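Local atomic coordinates of putative transcriptional regulator (Clostridium difficile, PDB entry 3QI7), a protein that is of unknown function but has a periplasmic binding protein-like fold, and is named both a putative transcriptional regulator and a putative lipoprotein. Residues K145-R150 and V251-N256; K157-Y162 and E178-T183; F211-I216 and D237-T242; Y223-N228 and S296-G301. All blocks are in the same frame, centred on the assembly; numbering follows the deposited sequence.

Contact 1 (K145-R150 and V251-N256); sequences KVLAER and VAEQSN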
loop_
_atom_site.group_PDB
_atom_site.type_symbol
_atom_site.label_atom_id
_atom_site.label_comp_id
_atom_site.label_asym_id
_atom_site.label_seq_id
_atom_site.Cartn_x
_atom_site.Cartn_y
_atom_site.Cartn_z
ATOM N N LYS A 145 -2.280 1.134 -15.358
ATOM C CA LYS A 145 -2.488 0.146 -16.385
ATOM C C LYS A 145 -3.409 -0.945 -15.855
ATOM O O LYS A 145 -4.387 -1.309 -16.504
ATOM C CB LYS A 145 -1.149 -0.437 -16.818
ATOM C CG LYS A 145 -1.201 -1.546 -17.900
ATOM C CD LYS A 145 0.246 -2.017 -18.311
ATOM C CE LYS A 145 0.211 -3.114 -19.376
ATOM N NZ LYS A 145 -0.269 -4.375 -18.793
ATOM N N VAL A 146 -3.122 -1.430 -14.647
ATOM C CA VAL A 146 -3.832 -2.585 -14.092
ATOM C C VAL A 146 -5.255 -2.201 -13.688
ATOM O O VAL A 146 -6.202 -2.963 -13.887
ATOM C CB VAL A 146 -3.044 -3.222 -12.902
ATOM C CG1 VAL A 146 -3.892 -4.292 -12.169
ATOM C CG2 VAL A 146 -1.646 -3.806 -13.381
ATOM N N LEU A 147 -5.414 -1.001 -13.169
ATOM C CA LEU A 147 -6.763 -0.489 -12.811
ATOM C C LEU A 147 -7.656 -0.349 -14.073
ATOM O O LEU A 147 -8.848 -0.674 -14.056
ATOM C CB LEU A 147 -6.633 0.828 -12.075
ATOM C CG LEU A 147 -7.907 1.628 -11.780
ATOM C CD1 LEU A 147 -8.916 0.822 -10.943
ATOM C CD2 LEU A 147 -7.496 2.952 -11.081
ATOM N N ALA A 148 -7.088 0.145 -15.165
ATOM C CA ALA A 148 -7.817 0.227 -16.453
ATOM C C ALA A 148 -8.227 -1.172 -16.927
ATOM O O ALA A 148 -9.388 -1.407 -17.315
ATOM C CB ALA A 148 -6.928 0.930 -17.511
ATOM N N GLU A 149 -7.295 -2.116 -16.884
ATOM C CA GLU A 149 -7.584 -3.497 -17.326
ATOM C C GLU A 149 -8.650 -4.157 -16.450
ATOM O O GLU A 149 -9.625 -4.720 -16.972
ATOM C CB GLU A 149 -6.311 -4.334 -17.359
ATOM C CG GLU A 149 -5.312 -3.832 -18.394
ATOM C CD GLU A 149 -4.012 -4.606 -18.355
ATOM O OE1 GLU A 149 -3.917 -5.523 -17.535
ATOM O OE2 GLU A 149 -3.084 -4.287 -19.146
ATOM N N ARG A 150 -8.510 -4.024 -15.132
ATOM C CA ARG A 150 -9.446 -4.675 -14.205
ATOM C C ARG A 150 -10.838 -4.080 -14.319
ATOM O O ARG A 150 -11.838 -4.813 -14.197
ATOM C CB ARG A 150 -8.916 -4.657 -12.748
ATOM C CG ARG A 150 -7.778 -5.659 -12.530
ATOM C CD ARG A 150 -7.131 -5.654 -11.105
ATOM N NE ARG A 150 -5.954 -6.529 -11.110
ATOM C CZ ARG A 150 -5.126 -6.737 -10.096
ATOM N NH1 ARG A 150 -5.334 -6.193 -8.896
ATOM N NH2 ARG A 150 -4.080 -7.520 -10.286
ATOM N N VAL A 251 -17.048 0.001 -9.137
ATOM C CA VAL A 251 -15.896 0.634 -8.483
ATOM C C VAL A 251 -14.801 -0.424 -8.339
ATOM O O VAL A 251 -14.678 -1.129 -7.320
ATOM C CB VAL A 251 -16.259 1.281 -7.128
ATOM C CG1 VAL A 251 -15.071 2.078 -6.589
ATOM C CG2 VAL A 251 -17.534 2.148 -7.294
ATOM N N ALA A 252 -13.974 -0.511 -9.376
ATOM C CA ALA A 252 -12.964 -1.581 -9.443
ATOM C C ALA A 252 -11.977 -1.453 -8.272
ATOM O O ALA A 252 -11.565 -2.464 -7.688
ATOM C CB ALA A 252 -12.240 -1.530 -10.778
ATOM N N GLU A 253 -11.607 -0.208 -7.943
ATOM C CA GLU A 253 -10.697 0.105 -6.832
ATOM C C GLU A 253 -10.928 1.475 -6.162
ATOM O O GLU A 253 -11.207 2.477 -6.817
ATOM C CB GLU A 253 -9.214 0.066 -7.327
ATOM C CG GLU A 253 -8.779 -1.248 -7.933
ATOM C CD GLU A 253 -7.308 -1.261 -8.331
ATOM O OE1 GLU A 253 -6.749 -0.173 -8.486
ATOM O OE2 GLU A 253 -6.724 -2.355 -8.511
ATOM N N GLN A 254 -10.715 1.532 -4.848
ATOM C CA GLN A 254 -10.531 2.803 -4.140
ATOM C C GLN A 254 -9.231 3.469 -4.643
ATOM O O GLN A 254 -8.359 2.802 -5.215
ATOM C CB GLN A 254 -10.367 2.558 -2.652
ATOM C CG GLN A 254 -11.595 1.909 -1.942
ATOM C CD GLN A 254 -11.189 0.990 -0.813
ATOM O OE1 GLN A 254 -10.766 -0.147 -1.047
ATOM N NE2 GLN A 254 -11.276 1.488 0.421
ATOM N N SER A 255 -9.098 4.759 -4.358
ATOM C CA SER A 255 -7.855 5.501 -4.540
ATOM C C SER A 255 -6.645 4.635 -4.179
ATOM O O SER A 255 -5.692 4.499 -4.962
ATOM C CB SER A 255 -7.909 6.801 -3.720
ATOM O OG SER A 255 -8.181 6.601 -2.343
ATOM N N ASN A 256 -6.702 4.048 -2.993
ATOM C CA ASN A 256 -5.788 2.994 -2.579
ATOM C C ASN A 256 -6.606 1.865 -1.962
ATOM O O ASN A 256 -7.248 2.088 -0.957
ATOM C CB ASN A 256 -4.793 3.520 -1.565
ATOM C CG ASN A 256 -3.757 4.406 -2.208
ATOM O OD1 ASN A 256 -2.886 3.928 -2.932
ATOM N ND2 ASN A 256 -3.906 5.705 -2.022
HETATM O O HOH W 1 -7.703 -4.673 -7.914
#
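L147 of helix 140-153 meets E253 of the loop that follows helix 234-247. The two side chains run past each other in opposite directions. Extended beyond CG, the E253 chain carries its carboxylate alongside L147. CD1 of L147 does most of the touching. CD1 of L147 lies 3.4 Å from OE1 of E253 and packs against the aliphatic CB and CG of the same residue. CB of L147 also borders OE1 of E253, at 3.7 Å. The same L147 CD1 reaches CB of A252, 4.1 Å away.

R150 approaches the other carboxylate oxygen. NH1 of R150 and OE2 of E253 stay 4.1 Å apart, too far for a salt bridge. Their planar groups are turned nearly perpendicular, 83° apart. A water closes the gap. The water accepts from NH1 of R150 at 3.0 Å, in the guanidinium plane, and donates to OE2 of E253 at 2.6 Å. CG1 of V146 lies over one guanidinium face, toward its rim.

Further out, both ends are held by other parts of the chain. OE1 of E253 forms a salt bridge with NE of R143, and NH1 of R150 donates to the carbonyl of L366. The carboxylate thus has one arginine directly and another through water, which would tend to stabilise its negative charge.

Helix 140-153 touches helix 171-186 through L147 and A148. V146 and R150 touch strand 361-370. On the loop side, V251 packs on helix 234-247.

Contact 2 (K157-Y162 and E178-T183); sequences KAFIHY and EMIKET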
loop_
_atom_site.group_PDB
_atom_site.type_symbol
_atom_site.label_atom_id
_atom_site.label_comp_id
_atom_site.label_asym_id
_atom_site.label_seq_id
_atom_site.Cartn_x
_atom_site.Cartn_y
_atom_site.Cartn_z
ATOM N N LYS A 157 -18.021 0.153 -19.505
ATOM C CA LYS A 157 -18.197 0.734 -20.831
ATOM C C LYS A 157 -17.666 2.165 -20.896
ATOM O O LYS A 157 -17.616 2.761 -21.980
ATOM C CB LYS A 157 -19.659 0.651 -21.265
ATOM C CG LYS A 157 -20.141 -0.774 -21.493
ATOM C CD LYS A 157 -19.190 -1.549 -22.389
ATOM C CE LYS A 157 -19.897 -2.728 -23.077
ATOM N NZ LYS A 157 -18.925 -3.783 -23.517
ATOM N N ALA A 158 -17.278 2.714 -19.736
ATOM C CA ALA A 158 -16.525 3.984 -19.651
ATOM C C ALA A 158 -15.756 3.942 -18.323
ATOM O O ALA A 158 -16.114 3.176 -17.420
ATOM C CB ALA A 158 -17.478 5.226 -19.714
ATOM N N PHE A 159 -14.696 4.739 -18.220
ATOM C CA PHE A 159 -13.946 4.939 -16.987
ATOM C C PHE A 159 -13.987 6.431 -16.656
ATOM O O PHE A 159 -13.484 7.250 -17.444
ATOM C CB PHE A 159 -12.498 4.500 -17.185
ATOM C CG PHE A 159 -11.653 4.493 -15.937
ATOM C CD1 PHE A 159 -11.237 5.693 -15.314
ATOM C CD2 PHE A 159 -11.172 3.279 -15.424
ATOM C CE1 PHE A 159 -10.426 5.638 -14.212
ATOM C CE2 PHE A 159 -10.384 3.249 -14.284
ATOM C CZ PHE A 159 -10.001 4.420 -13.707
ATOM N N ILE A 160 -14.593 6.780 -15.521
ATOM C CA ILE A 160 -14.670 8.193 -15.071
ATOM C C ILE A 160 -13.569 8.419 -14.009
ATOM O O ILE A 160 -13.520 7.692 -13.026
ATOM C CB ILE A 160 -16.078 8.566 -14.513
ATOM C CG1 ILE A 160 -17.209 7.914 -15.323
ATOM C CG2 ILE A 160 -16.281 10.112 -14.508
ATOM C CD1 ILE A 160 -17.276 8.227 -16.857
ATOM N N HIS A 161 -12.656 9.379 -14.252
ATOM C CA HIS A 161 -11.571 9.746 -13.326
ATOM C C HIS A 161 -11.813 11.121 -12.721
ATOM O O HIS A 161 -11.998 12.094 -13.474
ATOM C CB HIS A 161 -10.257 9.787 -14.110
ATOM C CG HIS A 161 -9.042 10.027 -13.267
ATOM N ND1 HIS A 161 -8.669 11.290 -12.832
ATOM C CD2 HIS A 161 -8.084 9.176 -12.829
ATOM C CE1 HIS A 161 -7.545 11.188 -12.139
ATOM N NE2 HIS A 161 -7.173 9.917 -12.118
ATOM N N TYR A 162 -11.862 11.181 -11.381
ATOM C CA TYR A 162 -12.160 12.411 -10.625
ATOM C C TYR A 162 -10.935 12.798 -9.775
ATOM O O TYR A 162 -10.423 11.989 -9.016
ATOM C CB TYR A 162 -13.365 12.194 -9.685
ATOM C CG TYR A 162 -14.703 12.084 -10.355
ATOM C CD1 TYR A 162 -15.303 13.183 -10.908
ATOM C CD2 TYR A 162 -15.394 10.869 -10.391
ATOM C CE1 TYR A 162 -16.533 13.083 -11.531
ATOM C CE2 TYR A 162 -16.617 10.760 -10.996
ATOM C CZ TYR A 162 -17.197 11.879 -11.569
ATOM O OH TYR A 162 -18.427 11.765 -12.172
ATOM N N GLU A 178 -2.163 9.459 -16.455
ATOM C CA GLU A 178 -1.615 9.315 -17.803
ATOM C C GLU A 178 -1.643 7.851 -18.301
ATOM O O GLU A 178 -2.011 7.581 -19.457
ATOM C CB GLU A 178 -0.181 9.913 -17.883
ATOM C CG GLU A 178 0.672 9.532 -19.122
ATOM C CD GLU A 178 2.043 10.270 -19.199
ATOM O OE1 GLU A 178 2.843 10.177 -18.242
ATOM O OE2 GLU A 178 2.326 10.943 -20.224
HETATM N N MSE A 179 -1.233 6.921 -17.452
HETATM C CA MSE A 179 -1.246 5.533 -17.825
HETATM C C MSE A 179 -2.670 4.955 -17.846
HETATM O O MSE A 179 -2.948 4.109 -18.684
HETATM C CB MSE A 179 -0.306 4.697 -16.945
HETATM C CG MSE A 179 -0.155 3.280 -17.441
HETATM SE SE MSE A 179 0.506 3.174 -19.296
HETATM C CE MSE A 179 2.301 3.864 -18.983
ATOM N N ILE A 180 -3.590 5.422 -16.994
ATOM C CA ILE A 180 -4.981 4.964 -17.140
ATOM C C ILE A 180 -5.512 5.363 -18.513
ATOM O O ILE A 180 -6.151 4.553 -19.190
ATOM C CB ILE A 180 -5.930 5.515 -16.058
ATOM C CG1 ILE A 180 -5.576 4.933 -14.709
ATOM C CG2 ILE A 180 -7.410 5.175 -16.361
ATOM C CD1 ILE A 180 -6.129 5.753 -13.517
ATOM N N LYS A 181 -5.232 6.608 -18.924
ATOM C CA LYS A 181 -5.748 7.153 -20.191
ATOM C C LYS A 181 -5.215 6.402 -21.398
ATOM O O LYS A 181 -5.964 6.088 -22.327
ATOM C CB LYS A 181 -5.388 8.649 -20.328
ATOM C CG LYS A 181 -6.057 9.371 -21.468
ATOM C CD LYS A 181 -5.681 10.874 -21.477
ATOM C CE LYS A 181 -6.442 11.628 -22.563
ATOM N NZ LYS A 181 -6.084 13.090 -22.605
ATOM N N GLU A 182 -3.923 6.119 -21.371
ATOM C CA GLU A 182 -3.233 5.433 -22.465
ATOM C C GLU A 182 -3.728 3.998 -22.540
ATOM O O GLU A 182 -4.090 3.485 -23.629
ATOM C CB GLU A 182 -1.729 5.502 -22.197
ATOM C CG GLU A 182 -0.795 4.831 -23.167
ATOM C CD GLU A 182 0.661 4.998 -22.703
ATOM O OE1 GLU A 182 1.031 6.144 -22.341
ATOM O OE2 GLU A 182 1.416 3.991 -22.662
ATOM N N THR A 183 -3.790 3.357 -21.382
ATOM C CA THR A 183 -4.266 1.989 -21.334
ATOM C C THR A 183 -5.712 1.892 -21.838
ATOM O O THR A 183 -6.008 1.029 -22.689
ATOM C CB THR A 183 -4.101 1.332 -19.949
ATOM O OG1 THR A 183 -2.719 1.356 -19.547
ATOM C CG2 THR A 183 -4.574 -0.151 -20.005
#
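I180 of helix 171-186 packs against F159 and H161 of strand 159-164. The tight part is a CH-pi contact. CG2 of I180 sits over one face of the F159 ring, 3.8 Å from the ring centroid and 14° off the normal. The ring atom nearest CG2 of I180 is CE1 of F159, at 3.7 Å. The other branch of I180 runs on toward H161. There CD1 of I180 meets the imidazole edge, 4.0 Å from CD2 of H161. CD1 of I180 also lies 4.1 Å from CZ of F159. One isoleucine therefore covers a phenylalanine face and a histidine edge. F159 sets its ring toward the helix with CG anti to the backbone N (chi1 -173°). F191 of strand 191-196 touches both I180 and H161.

The solvent side is looser: E178, K181 and E182 are exposed and do not touch the strand. T183 is buried, but it faces K145 and A148 of helix 140-153 instead of the strand. OG1 of T183 donates to the carbonyl O of M179, at 2.9 Å. That oxygen also accepts from N of T183, and the two donors reach it from opposite faces of its plane.

Strand 159-164 is the middle strand of a three-stranded parallel sheet. Strand, helix 171-186 and neighbouring strand 191-196 form a beta-alpha-beta unit, as in the alpha/beta lobes of periplasmic binding protein-like folds.

Contact 3 (F211-I216 and D237-T242); sequences FLNEDI and DEVILT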
loop_
_atom_site.group_PDB
_atom_site.type_symbol
_atom_site.label_atom_id
_atom_site.label_comp_id
_atom_site.label_asym_id
_atom_site.label_seq_id
_atom_site.Cartn_x
_atom_site.Cartn_y
_atom_site.Cartn_z
ATOM N N PHE A 211 -20.585 18.188 -5.957
ATOM C CA PHE A 211 -20.107 18.127 -7.324
ATOM C C PHE A 211 -20.093 16.664 -7.815
ATOM O O PHE A 211 -20.601 16.346 -8.932
ATOM C CB PHE A 211 -18.711 18.753 -7.437
ATOM C CG PHE A 211 -18.141 18.692 -8.828
ATOM C CD1 PHE A 211 -17.450 17.569 -9.256
ATOM C CD2 PHE A 211 -18.326 19.751 -9.727
ATOM C CE1 PHE A 211 -16.946 17.499 -10.542
ATOM C CE2 PHE A 211 -17.819 19.682 -11.016
ATOM C CZ PHE A 211 -17.147 18.562 -11.428
ATOM N N LEU A 212 -19.496 15.794 -7.008
ATOM C CA LEU A 212 -19.383 14.380 -7.375
ATOM C C LEU A 212 -20.748 13.731 -7.551
ATOM O O LEU A 212 -20.992 13.075 -8.575
ATOM C CB LEU A 212 -18.524 13.583 -6.410
ATOM C CG LEU A 212 -17.017 13.805 -6.438
ATOM C CD1 LEU A 212 -16.426 13.194 -5.160
ATOM C CD2 LEU A 212 -16.375 13.206 -7.702
ATOM N N ASN A 213 -21.646 13.942 -6.596
ATOM C CA ASN A 213 -22.960 13.351 -6.696
ATOM C C ASN A 213 -23.684 13.738 -7.975
ATOM O O ASN A 213 -24.264 12.874 -8.662
ATOM C CB ASN A 213 -23.778 13.625 -5.430
ATOM C CG ASN A 213 -23.332 12.735 -4.269
ATOM O OD1 ASN A 213 -23.045 11.552 -4.470
ATOM N ND2 ASN A 213 -23.260 13.296 -3.067
ATOM N N GLU A 214 -23.636 15.022 -8.316
ATOM C CA GLU A 214 -24.316 15.483 -9.520
ATOM C C GLU A 214 -23.639 14.972 -10.783
ATOM O O GLU A 214 -24.325 14.546 -11.705
ATOM C CB GLU A 214 -24.446 17.003 -9.537
ATOM C CG GLU A 214 -25.304 17.512 -8.408
ATOM C CD GLU A 214 -26.720 16.947 -8.435
ATOM O OE1 GLU A 214 -27.350 16.956 -9.520
ATOM O OE2 GLU A 214 -27.194 16.498 -7.365
ATOM N N ASP A 215 -22.307 14.956 -10.815
ATOM C CA ASP A 215 -21.596 14.518 -12.025
ATOM C C ASP A 215 -21.776 13.003 -12.298
ATOM O O ASP A 215 -22.056 12.578 -13.442
ATOM C CB ASP A 215 -20.131 14.871 -11.958
ATOM C CG ASP A 215 -19.478 14.819 -13.334
ATOM O OD1 ASP A 215 -19.701 15.779 -14.112
ATOM O OD2 ASP A 215 -18.808 13.807 -13.643
ATOM N N ILE A 216 -21.650 12.212 -11.237
ATOM C CA ILE A 216 -21.868 10.762 -11.321
ATOM C C ILE A 216 -23.246 10.452 -11.873
ATOM O O ILE A 216 -23.362 9.680 -12.815
ATOM C CB ILE A 216 -21.616 10.064 -9.958
ATOM C CG1 ILE A 216 -20.125 10.174 -9.592
ATOM C CG2 ILE A 216 -22.054 8.583 -10.005
ATOM C CD1 ILE A 216 -19.802 9.827 -8.182
ATOM N N ASP A 237 -13.570 8.465 -2.312
ATOM C CA ASP A 237 -13.918 7.049 -2.283
ATOM C C ASP A 237 -15.249 6.862 -1.545
ATOM O O ASP A 237 -16.111 6.080 -1.966
ATOM C CB ASP A 237 -12.875 6.195 -1.554
ATOM C CG ASP A 237 -11.576 6.037 -2.335
ATOM O OD1 ASP A 237 -11.611 6.082 -3.594
ATOM O OD2 ASP A 237 -10.548 5.872 -1.652
ATOM N N GLU A 238 -15.395 7.574 -0.449
ATOM C CA GLU A 238 -16.613 7.484 0.353
ATOM C C GLU A 238 -17.879 7.899 -0.424
ATOM O O GLU A 238 -18.904 7.180 -0.427
ATOM C CB GLU A 238 -16.462 8.332 1.635
ATOM C CG GLU A 238 -17.575 8.005 2.684
ATOM C CD GLU A 238 -17.460 8.793 4.008
ATOM O OE1 GLU A 238 -17.231 10.033 3.977
ATOM O OE2 GLU A 238 -17.611 8.167 5.092
ATOM N N VAL A 239 -17.804 9.065 -1.061
ATOM C CA VAL A 239 -18.904 9.597 -1.889
ATOM C C VAL A 239 -19.199 8.625 -3.042
ATOM O O VAL A 239 -20.364 8.292 -3.295
ATOM C CB VAL A 239 -18.559 10.992 -2.474
ATOM C CG1 VAL A 239 -19.588 11.408 -3.527
ATOM C CG2 VAL A 239 -18.395 12.041 -1.342
ATOM N N ILE A 240 -18.140 8.131 -3.699
ATOM C CA ILE A 240 -18.271 7.226 -4.859
ATOM C C ILE A 240 -18.871 5.850 -4.531
ATOM O O ILE A 240 -19.710 5.344 -5.283
ATOM C CB ILE A 240 -16.900 7.041 -5.570
ATOM C CG1 ILE A 240 -16.524 8.340 -6.263
ATOM C CG2 ILE A 240 -16.914 5.892 -6.612
ATOM C CD1 ILE A 240 -15.063 8.461 -6.614
ATOM N N LEU A 241 -18.389 5.239 -3.458
ATOM C CA LEU A 241 -18.901 3.943 -3.010
ATOM C C LEU A 241 -20.353 4.062 -2.514
ATOM O O LEU A 241 -21.186 3.219 -2.818
ATOM C CB LEU A 241 -17.998 3.386 -1.927
ATOM C CG LEU A 241 -16.681 2.765 -2.419
ATOM C CD1 LEU A 241 -15.767 2.436 -1.241
ATOM C CD2 LEU A 241 -16.924 1.527 -3.311
ATOM N N THR A 242 -20.638 5.100 -1.739
ATOM C CA THR A 242 -21.999 5.368 -1.290
ATOM C C THR A 242 -22.971 5.494 -2.462
ATOM O O THR A 242 -24.016 4.852 -2.470
ATOM C CB THR A 242 -22.033 6.626 -0.418
ATOM O OG1 THR A 242 -21.127 6.448 0.681
ATOM C CG2 THR A 242 -23.460 6.915 0.121
HETATM O O HOH W 2 -22.685 9.610 -2.545
#
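V239 of helix 234-247 packs against L212 and N213 of helix 203-223. One methyl does most of the work. CG1 of V239 stands anti to the backbone N (chi1 169°) and faces the other helix. CG1 of V239 lies 3.8 Å from CB of L212 and 4.0 Å from CD1 of the same leucine. It also meets the N213 amide, with CG1 of V239 3.6 Å from OD1 of N213.

The CD1 end of I216 meets the CG1 methylene of I240, 4.1 Å away, and the side chains cross at about a right angle.

The short segments approach to 10.0 Å between axes, at 37°. N213 turns its amide to the other helix with CG anti to the carbonyl carbon (chi1 -76°). OD1 of N213 then accepts from a water at 2.8 Å. That water also donates to the carbonyl O of V239, at 2.8 Å.

No direct hydrogen bond passes between the segments. Cohesion therefore rests mainly on apolar contact, with one bridging water at the partly exposed N213 as the polar link.

Contact 4 (Y223-N228 and S296-G301); sequences YGKDIN and SNRLGG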
loop_
_atom_site.group_PDB
_atom_site.type_symbol
_atom_site.label_atom_id
_atom_site.label_comp_id
_atom_site.label_asym_id
_atom_site.label_seq_id
_atom_site.Cartn_x
_atom_site.Cartn_y
_atom_site.Cartn_z
ATOM N N TYR A 223 -23.972 6.914 -20.119
ATOM C CA TYR A 223 -23.482 5.575 -20.453
ATOM C C TYR A 223 -24.290 4.393 -19.942
ATOM O O TYR A 223 -24.071 3.267 -20.382
ATOM C CB TYR A 223 -22.073 5.429 -19.927
ATOM C CG TYR A 223 -21.118 6.409 -20.556
ATOM C CD1 TYR A 223 -20.551 6.162 -21.811
ATOM C CD2 TYR A 223 -20.744 7.561 -19.887
ATOM C CE1 TYR A 223 -19.634 7.050 -22.376
ATOM C CE2 TYR A 223 -19.862 8.450 -20.445
ATOM C CZ TYR A 223 -19.311 8.203 -21.686
ATOM O OH TYR A 223 -18.430 9.122 -22.202
ATOM N N GLY A 224 -25.204 4.618 -19.013
ATOM C CA GLY A 224 -25.823 3.494 -18.319
ATOM C C GLY A 224 -24.922 3.114 -17.146
ATOM O O GLY A 224 -23.828 3.686 -16.949
ATOM N N LYS A 225 -25.376 2.148 -16.367
ATOM C CA LYS A 225 -24.745 1.847 -15.100
ATOM C C LYS A 225 -23.419 1.100 -15.221
ATOM O O LYS A 225 -22.672 1.034 -14.234
ATOM C CB LYS A 225 -25.720 1.074 -14.200
ATOM C CG LYS A 225 -26.001 -0.320 -14.697
ATOM C CD LYS A 225 -27.057 -1.038 -13.856
ATOM C CE LYS A 225 -27.228 -2.484 -14.349
ATOM N NZ LYS A 225 -25.940 -3.162 -14.704
ATOM N N ASP A 226 -23.110 0.514 -16.389
ATOM C CA ASP A 226 -21.869 -0.260 -16.518
ATOM C C ASP A 226 -20.693 0.628 -16.881
ATOM O O ASP A 226 -20.125 0.549 -17.986
ATOM C CB ASP A 226 -21.992 -1.411 -17.509
ATOM C CG ASP A 226 -23.014 -2.461 -17.076
ATOM O OD1 ASP A 226 -23.286 -2.604 -15.875
ATOM O OD2 ASP A 226 -23.537 -3.154 -17.963
ATOM N N ILE A 227 -20.327 1.462 -15.913
ATOM C CA ILE A 227 -19.130 2.300 -15.994
ATOM C C ILE A 227 -18.354 2.107 -14.716
ATOM O O ILE A 227 -18.936 1.775 -13.681
ATOM C CB ILE A 227 -19.494 3.801 -16.187
ATOM C CG1 ILE A 227 -20.258 4.374 -14.965
ATOM C CG2 ILE A 227 -20.325 3.951 -17.481
ATOM C CD1 ILE A 227 -20.829 5.822 -15.123
ATOM N N ASN A 228 -17.040 2.302 -14.788
ATOM C CA ASN A 228 -16.197 2.347 -13.594
ATOM C C ASN A 228 -15.970 3.771 -13.138
ATOM O O ASN A 228 -15.608 4.642 -13.945
ATOM C CB ASN A 228 -14.833 1.693 -13.824
ATOM C CG ASN A 228 -14.029 1.563 -12.536
ATOM O OD1 ASN A 228 -14.413 0.800 -11.670
ATOM N ND2 ASN A 228 -12.960 2.360 -12.379
ATOM N N SER A 296 -22.880 -7.735 -6.072
ATOM C CA SER A 296 -21.888 -8.775 -6.380
ATOM C C SER A 296 -21.224 -8.533 -7.746
ATOM O O SER A 296 -21.860 -8.129 -8.724
ATOM C CB SER A 296 -22.503 -10.182 -6.294
ATOM O OG SER A 296 -22.698 -10.539 -4.916
ATOM N N ASN A 297 -19.919 -8.753 -7.761
ATOM C CA ASN A 297 -19.076 -8.541 -8.908
ATOM C C ASN A 297 -19.035 -7.083 -9.420
ATOM O O ASN A 297 -18.645 -6.864 -10.552
ATOM C CB ASN A 297 -19.424 -9.541 -10.005
ATOM C CG ASN A 297 -19.319 -11.011 -9.524
ATOM O OD1 ASN A 297 -20.329 -11.692 -9.349
ATOM N ND2 ASN A 297 -18.102 -11.485 -9.303
ATOM N N ARG A 298 -19.382 -6.103 -8.565
ATOM C CA ARG A 298 -19.306 -4.670 -8.908
ATOM C C ARG A 298 -18.195 -3.878 -8.213
ATOM O O ARG A 298 -17.875 -2.764 -8.629
ATOM C CB ARG A 298 -20.652 -4.008 -8.594
ATOM C CG ARG A 298 -21.862 -4.692 -9.235
ATOM C CD ARG A 298 -21.739 -4.756 -10.747
ATOM N NE ARG A 298 -22.144 -3.511 -11.398
ATOM C CZ ARG A 298 -22.226 -3.345 -12.713
ATOM N NH1 ARG A 298 -21.862 -4.324 -13.544
ATOM N NH2 ARG A 298 -22.638 -2.181 -13.203
ATOM N N LEU A 299 -17.553 -4.481 -7.217
ATOM C CA LEU A 299 -16.663 -3.765 -6.279
ATOM C C LEU A 299 -15.427 -4.609 -6.082
ATOM O O LEU A 299 -15.528 -5.841 -5.845
ATOM C CB LEU A 299 -17.353 -3.569 -4.911
ATOM C CG LEU A 299 -18.697 -2.872 -4.870
ATOM C CD1 LEU A 299 -19.359 -2.975 -3.492
ATOM C CD2 LEU A 299 -18.568 -1.382 -5.319
ATOM N N GLY A 300 -14.265 -3.982 -6.225
ATOM C CA GLY A 300 -13.001 -4.693 -6.082
ATOM C C GLY A 300 -11.964 -4.042 -5.179
ATOM O O GLY A 300 -12.170 -2.968 -4.589
ATOM N N GLY A 301 -10.813 -4.705 -5.102
ATOM C CA GLY A 301 -9.719 -4.261 -4.252
ATOM C C GLY A 301 -8.537 -5.224 -4.329
ATOM O O GLY A 301 -8.327 -5.883 -5.360
#
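A surface salt-bridge network of K225, D226 and R298 joins two loops in the lobe of this periplasmic binding protein-like fold that carries the three-stranded parallel sheet. One loop leads from helix 203-223 into strand 228-231. The other precedes the short strand 300-301.

OD1 of D226 is the shared acceptor. NH2 of R298 donates to OD1 of D226 at 2.8 Å, using the anti lone pair of the oxygen. The N-H...O angle is 151°. NH1 of R298 adds a weak bond to OD1 of D226, at 3.2 Å. This single carboxylate oxygen lies at the guanidinium edge between NH1 and NH2, and the two planes are 63° apart. From its own loop, NZ of K225 donates to OD1 of D226 at 3.0 Å. It comes from the syn side, 30° out of the carboxylate plane. The K225 chain is straight until a bend at its last torsion, which brings the ammonium round to the carboxylate.

Two cations thus share one oxygen, and its negative charge probably offsets their proximity. NH2 of R298 has a further partner in the carbonyl of K248. D226 is the centre of an inverse gamma turn, closed by a weak 2.9 Å bond from N of I227 to O of K225. That same O of K225 lies 3.4 Å from NH2 of R298, but at an angle too poor for a hydrogen bond.

Contacts 1, 2 and 3 are buried; contact 4 is at the surface. The chemistry follows this division. Contacts 2 and 3 meet mainly through apolar groups, contact 1 mixes leucine packing with a water-bridged charge pair, and contact 4 is ionic. Their segments also touch each other. L147 of contact 1 packs on F159 of contact 2. Y162 of segment 157-162 probably hydrogen-bonds D215 of segment 211-216, tying contact 2 to contact 3. S255 of contact 1 does likewise with D237 of contact 3. The loop 223-228 of contact 4 meets segment 157-162 through backbone bonds, while V251 of contact 1 pairs with R298 of contact 4.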